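Long-range contact in polysaccharide Lyase Family 6 (Bacteroides cellulosilyticus, PDB 6QPS), which is a calcium-binding alginate lyase of polysaccharide lyase family 6, specific for mannuronic acid, that probably cleaves alginate by beta-elimination in the human gut: residues Glu437-Gly449 with Ala455-Arg467. Residues are numbered along the deposited sequence; the frame is centred on the assembly and turned at random. Where two conformers were deposited one is given.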
loop_
_atom_site.group_PDB
_atom_site.type_symbol
_atom_site.label_atom_id
_atom_site.label_comp_id
_atom_site.label_asym_id
_atom_site.label_seq_id
_atom_site.Cartn_x
_atom_site.Cartn_y
_atom_site.Cartn_z
ATOM N N GLU A 437 -13.644 -17.041 -0.176
ATOM C CA GLU A 437 -12.722 -16.383 -1.099
ATOM C C GLU A 437 -13.478 -15.652 -2.190
ATOM O O GLU A 437 -13.116 -14.531 -2.563
ATOM C CB GLU A 437 -11.779 -17.421 -1.723
ATOM C CG GLU A 437 -10.844 -18.073 -0.695
ATOM C CD GLU A 437 -10.068 -19.279 -1.217
ATOM O OE1 GLU A 437 -9.896 -19.419 -2.456
ATOM O OE2 GLU A 437 -9.625 -20.097 -0.375
ATOM N N LYS A 438 -14.514 -16.289 -2.746
ATOM C CA LYS A 438 -15.271 -15.666 -3.819
ATOM C C LYS A 438 -15.913 -14.367 -3.351
ATOM O O LYS A 438 -15.874 -13.362 -4.071
ATOM C CB LYS A 438 -16.330 -16.618 -4.375
ATOM C CG LYS A 438 -17.196 -15.957 -5.446
ATOM C CD LYS A 438 -18.024 -16.950 -6.251
ATOM C CE LYS A 438 -18.834 -16.214 -7.341
ATOM N NZ LYS A 438 -18.039 -15.221 -8.150
ATOM N N GLU A 439 -16.504 -14.359 -2.152
ATOM C CA GLU A 439 -17.110 -13.129 -1.647
ATOM C C GLU A 439 -16.075 -12.016 -1.518
ATOM O O GLU A 439 -16.337 -10.866 -1.883
ATOM C CB GLU A 439 -17.780 -13.380 -0.295
ATOM C CG GLU A 439 -19.054 -14.213 -0.387
ATOM C CD GLU A 439 -19.586 -14.634 0.974
ATOM O OE1 GLU A 439 -19.026 -14.204 2.007
ATOM O OE2 GLU A 439 -20.563 -15.414 1.007
ATOM N N ARG A 440 -14.897 -12.341 -0.984
ATOM C CA ARG A 440 -13.858 -11.333 -0.771
ATOM C C ARG A 440 -13.344 -10.775 -2.094
ATOM O O ARG A 440 -13.204 -9.558 -2.249
ATOM C CB ARG A 440 -12.711 -11.946 0.028
ATOM C CG ARG A 440 -13.031 -12.208 1.486
ATOM C CD ARG A 440 -11.956 -13.088 2.120
ATOM N NE ARG A 440 -12.173 -13.245 3.551
ATOM C CZ ARG A 440 -11.568 -12.512 4.487
ATOM N NH1 ARG A 440 -10.672 -11.574 4.176
ATOM N NH2 ARG A 440 -11.860 -12.730 5.767
ATOM N N ILE A 441 -13.068 -11.646 -3.064
ATOM C CA ILE A 441 -12.581 -11.191 -4.362
ATOM C C ILE A 441 -13.667 -10.414 -5.106
ATOM O O ILE A 441 -13.420 -9.320 -5.630
ATOM C CB ILE A 441 -12.066 -12.390 -5.173
ATOM C CG1 ILE A 441 -10.771 -12.923 -4.561
ATOM C CG2 ILE A 441 -11.831 -11.983 -6.617
ATOM C CD1 ILE A 441 -10.382 -14.319 -5.072
ATOM N N ASP A 442 -14.889 -10.950 -5.142
ATOM C CA ASP A 442 -15.989 -10.235 -5.788
ATOM C C ASP A 442 -16.126 -8.824 -5.226
ATOM O O ASP A 442 -16.335 -7.861 -5.976
ATOM C CB ASP A 442 -17.301 -10.996 -5.592
ATOM C CG ASP A 442 -17.431 -12.229 -6.492
ATOM O OD1 ASP A 442 -16.502 -12.509 -7.279
ATOM O OD2 ASP A 442 -18.475 -12.906 -6.388
ATOM N N ALA A 443 -16.015 -8.673 -3.903
ATOM C CA ALA A 443 -16.202 -7.348 -3.317
ATOM C C ALA A 443 -15.098 -6.378 -3.720
ATOM O O ALA A 443 -15.330 -5.162 -3.737
ATOM C CB ALA A 443 -16.271 -7.442 -1.788
ATOM N N CYS A 444 -13.892 -6.869 -3.996
ATOM C CA CYS A 444 -12.784 -5.966 -4.288
ATOM C C CYS A 444 -12.633 -5.628 -5.770
ATOM O O CYS A 444 -12.188 -4.516 -6.096
ATOM C CB CYS A 444 -11.439 -6.501 -3.780
ATOM S SG CYS A 444 -10.161 -5.243 -3.534
ATOM N N ILE A 445 -12.982 -6.524 -6.698
ATOM C CA ILE A 445 -12.552 -6.295 -8.075
ATOM C C ILE A 445 -13.563 -5.601 -8.980
ATOM O O ILE A 445 -13.182 -5.105 -10.047
ATOM C CB ILE A 445 -12.040 -7.578 -8.761
ATOM C CG1 ILE A 445 -13.176 -8.583 -8.989
ATOM C CG2 ILE A 445 -10.892 -8.173 -7.977
ATOM C CD1 ILE A 445 -12.766 -9.809 -9.832
ATOM N N PHE A 446 -14.820 -5.559 -8.620
ATOM C CA PHE A 446 -15.769 -5.074 -9.606
ATOM C C PHE A 446 -16.070 -3.594 -9.475
ATOM O O PHE A 446 -16.797 -3.067 -10.318
ATOM C CB PHE A 446 -17.017 -5.941 -9.615
ATOM C CG PHE A 446 -16.742 -7.355 -10.035
ATOM C CD1 PHE A 446 -16.997 -8.405 -9.168
ATOM C CD2 PHE A 446 -16.217 -7.633 -11.294
ATOM C CE1 PHE A 446 -16.756 -9.703 -9.552
ATOM C CE2 PHE A 446 -15.952 -8.926 -11.674
ATOM C CZ PHE A 446 -16.228 -9.967 -10.806
ATOM N N THR A 447 -15.452 -2.907 -8.507
ATOM C CA THR A 447 -15.583 -1.470 -8.327
ATOM C C THR A 447 -14.227 -0.755 -8.336
ATOM O O THR A 447 -14.131 0.397 -7.899
ATOM C CB THR A 447 -16.309 -1.260 -6.993
ATOM O OG1 THR A 447 -16.291 0.118 -6.653
ATOM C CG2 THR A 447 -15.655 -2.140 -5.891
ATOM N N VAL A 448 -13.183 -1.408 -8.817
ATOM C CA VAL A 448 -11.812 -0.907 -8.734
ATOM C C VAL A 448 -11.406 -0.286 -10.060
ATOM O O VAL A 448 -11.725 -0.812 -11.131
ATOM C CB VAL A 448 -10.858 -2.063 -8.352
ATOM C CG1 VAL A 448 -10.675 -3.042 -9.484
ATOM C CG2 VAL A 448 -9.522 -1.519 -7.896
ATOM N N GLY A 449 -10.658 0.817 -9.987
ATOM C CA GLY A 449 -9.980 1.363 -11.136
ATOM C C GLY A 449 -10.831 2.201 -12.061
ATOM O O GLY A 449 -12.037 2.353 -11.869
ATOM N N ALA A 455 -6.606 -1.980 -20.126
ATOM C CA ALA A 455 -5.759 -2.861 -19.332
ATOM C C ALA A 455 -6.323 -3.077 -17.929
ATOM O O ALA A 455 -6.096 -4.131 -17.328
ATOM C CB ALA A 455 -4.330 -2.325 -19.254
ATOM N N LEU A 456 -7.025 -2.091 -17.359
ATOM C CA LEU A 456 -7.723 -2.332 -16.096
ATOM C C LEU A 456 -8.761 -3.434 -16.269
ATOM O O LEU A 456 -8.827 -4.380 -15.471
ATOM C CB LEU A 456 -8.395 -1.047 -15.624
ATOM C CG LEU A 456 -9.291 -1.021 -14.378
ATOM C CD1 LEU A 456 -10.675 -1.623 -14.598
ATOM C CD2 LEU A 456 -8.590 -1.686 -13.190
ATOM N N LYS A 457 -9.574 -3.344 -17.327
ATOM C CA LYS A 457 -10.621 -4.337 -17.528
ATOM C C LYS A 457 -10.033 -5.711 -17.781
ATOM O O LYS A 457 -10.557 -6.718 -17.293
ATOM C CB LYS A 457 -11.536 -3.925 -18.674
ATOM C CG LYS A 457 -12.345 -2.665 -18.348
ATOM C CD LYS A 457 -13.314 -2.294 -19.459
ATOM C CE LYS A 457 -12.600 -1.587 -20.604
ATOM N NZ LYS A 457 -13.368 -0.411 -21.106
ATOM N N GLU A 458 -8.946 -5.771 -18.553
ATOM C CA GLU A 458 -8.296 -7.042 -18.843
ATOM C C GLU A 458 -7.720 -7.667 -17.572
ATOM O O GLU A 458 -7.878 -8.876 -17.340
ATOM C CB GLU A 458 -7.203 -6.838 -19.902
ATOM C CG GLU A 458 -7.732 -6.475 -21.280
ATOM C CD GLU A 458 -6.659 -5.988 -22.243
ATOM O OE1 GLU A 458 -5.485 -5.857 -21.839
ATOM O OE2 GLU A 458 -7.016 -5.721 -23.413
ATOM N N ASN A 459 -7.029 -6.867 -16.746
ATOM C CA ASN A 459 -6.423 -7.407 -15.524
ATOM C C ASN A 459 -7.495 -7.857 -14.521
ATOM O O ASN A 459 -7.321 -8.863 -13.817
ATOM C CB ASN A 459 -5.529 -6.376 -14.803
ATOM C CG ASN A 459 -4.250 -5.993 -15.550
ATOM O OD1 ASN A 459 -3.571 -5.019 -15.152
ATOM N ND2 ASN A 459 -3.903 -6.731 -16.589
ATOM N N VAL A 460 -8.588 -7.101 -14.410
ATOM C CA VAL A 460 -9.700 -7.499 -13.543
ATOM C C VAL A 460 -10.317 -8.793 -14.044
ATOM O O VAL A 460 -10.614 -9.701 -13.257
ATOM C CB VAL A 460 -10.743 -6.367 -13.445
ATOM C CG1 VAL A 460 -12.082 -6.899 -12.888
ATOM C CG2 VAL A 460 -10.206 -5.203 -12.593
ATOM N N ASN A 461 -10.499 -8.915 -15.363
ATOM C CA ASN A 461 -11.045 -10.152 -15.916
ATOM C C ASN A 461 -10.119 -11.338 -15.656
ATOM O O ASN A 461 -10.586 -12.458 -15.411
ATOM C CB ASN A 461 -11.278 -10.012 -17.416
ATOM C CG ASN A 461 -11.810 -11.285 -18.029
ATOM O OD1 ASN A 461 -11.108 -11.983 -18.774
ATOM N ND2 ASN A 461 -13.038 -11.618 -17.697
ATOM N N HIS A 462 -8.798 -11.105 -15.675
ATOM C CA HIS A 462 -7.867 -12.173 -15.331
ATOM C C HIS A 462 -8.106 -12.679 -13.910
ATOM O O HIS A 462 -8.209 -13.891 -13.679
ATOM C CB HIS A 462 -6.407 -11.748 -15.494
ATOM C CG HIS A 462 -5.471 -12.893 -15.269
ATOM N ND1 HIS A 462 -5.030 -13.708 -16.287
ATOM C CD2 HIS A 462 -4.978 -13.422 -14.124
ATOM C CE1 HIS A 462 -4.290 -14.679 -15.781
ATOM N NE2 HIS A 462 -4.222 -14.514 -14.473
ATOM N N ILE A 463 -8.179 -11.769 -12.937
ATOM C CA ILE A 463 -8.434 -12.187 -11.554
ATOM C C ILE A 463 -9.755 -12.946 -11.489
ATOM O O ILE A 463 -9.840 -14.036 -10.912
ATOM C CB ILE A 463 -8.439 -10.977 -10.600
ATOM C CG1 ILE A 463 -7.063 -10.310 -10.542
ATOM C CG2 ILE A 463 -8.875 -11.406 -9.195
ATOM C CD1 ILE A 463 -7.040 -8.956 -9.787
ATOM N N ASP A 464 -10.802 -12.374 -12.098
ATOM C CA ASP A 464 -12.138 -12.958 -12.047
ATOM C C ASP A 464 -12.137 -14.399 -12.551
ATOM O O ASP A 464 -12.840 -15.254 -11.999
ATOM C CB ASP A 464 -13.097 -12.103 -12.889
ATOM C CG ASP A 464 -14.561 -12.518 -12.765
ATOM O OD1 ASP A 464 -14.963 -13.049 -11.725
ATOM O OD2 ASP A 464 -15.327 -12.270 -13.716
ATOM N N THR A 465 -11.361 -14.692 -13.604
ATOM C CA THR A 465 -11.337 -16.018 -14.224
ATOM C C THR A 465 -10.173 -16.904 -13.779
ATOM O O THR A 465 -10.039 -18.027 -14.284
ATOM C CB THR A 465 -11.349 -15.905 -15.758
ATOM O OG1 THR A 465 -10.219 -15.137 -16.190
ATOM C CG2 THR A 465 -12.652 -15.249 -16.238
ATOM N N ASN A 466 -9.325 -16.434 -12.854
ATOM C CA ASN A 466 -8.170 -17.197 -12.338
ATOM C C ASN A 466 -8.105 -16.959 -10.822
ATOM O O ASN A 466 -7.212 -16.304 -10.264
ATOM C CB ASN A 466 -6.857 -16.794 -13.015
ATOM C CG ASN A 466 -6.864 -17.089 -14.507
ATOM O OD1 ASN A 466 -6.416 -18.145 -14.950
ATOM N ND2 ASN A 466 -7.379 -16.148 -15.291
ATOM N N ARG A 467 -9.066 -17.520 -10.110
ATOM C CA ARG A 467 -9.175 -17.283 -8.682
ATOM C C ARG A 467 -8.238 -18.142 -7.855
ATOM O O ARG A 467 -7.524 -19.010 -8.368
ATOM C CB ARG A 467 -10.627 -17.491 -8.257
ATOM C CG ARG A 467 -11.476 -16.260 -8.536
ATOM C CD ARG A 467 -12.945 -16.574 -8.644
ATOM N NE ARG A 467 -13.640 -15.409 -9.176
ATOM C CZ ARG A 467 -14.201 -14.469 -8.427
ATOM N NH1 ARG A 467 -14.157 -14.565 -7.106
ATOM N NH2 ARG A 467 -14.817 -13.444 -9.006
ATOM O OXT ARG A 467 -8.163 -17.921 -6.631
HETATM O O HOH W 1 -10.275 -18.069 -4.747
#
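Residues Ile445 and Val460 face each other where helix 437-445 and helix 455-465 run nearly antiparallel, 171° between their directions, with axes 10.8 Å apart at the closest. The middle of the contact is apolar. Ile463 CG2 touches CG2 of both Ile441 and Ile445. Val460 CG1 lies 3.5 Å from the backbone Ile445 O, and its other branch, CG2, meets Val448 CG1. Ile445 holds CG1 between its backbone N and carbonyl carbon (chi1 68°). This places CG1 over one face of the Phe446 ring, and Ile445 CD1 reaches Asp464 CB at 3.8 Å. The same ring turns its edge to the Asp464 carboxylate, with ring and carboxylate planes nearly perpendicular. Further along, Leu456 packs its methyls against Val448 O and Gly449 CA.

The C-terminal residue, Arg467, closes the other end. In one of its two deposited conformers, Arg467 grips Asp464 side-on: NE bonds Asp464 O, and NH2 bonds Asp464 OD1 almost straight (172°). In this conformer Arg467 NH2 also reaches across to Asp442 OD1 at 2.6 Å, a more bent bond that is tilted out of the guanidinium plane. The guanidinium and Asp442 carboxylate planes stand nearly at right angles. Lys438 NZ sits over one guanidinium face and Ile441 CG2 over the opposite one. Lys438 NZ also bonds Asp442 OD2 at 2.9 Å. Asp442 thus takes bonds from both Lys438 and Arg467, which links them with Asp464 in one salt-bridge network. A water bridges Glu437 OE1 and Arg467 OXT.

The helix pair is a C-terminal hairpin packed along the outside of the right-handed parallel beta-helix, away from the calcium site. Ile463 rests on Val235 and Phe237 of strand 230-237, Ile445 on Leu259 of strand 254-261, and Val448, Leu456 and Val460 on Phe200 of strand 200-201.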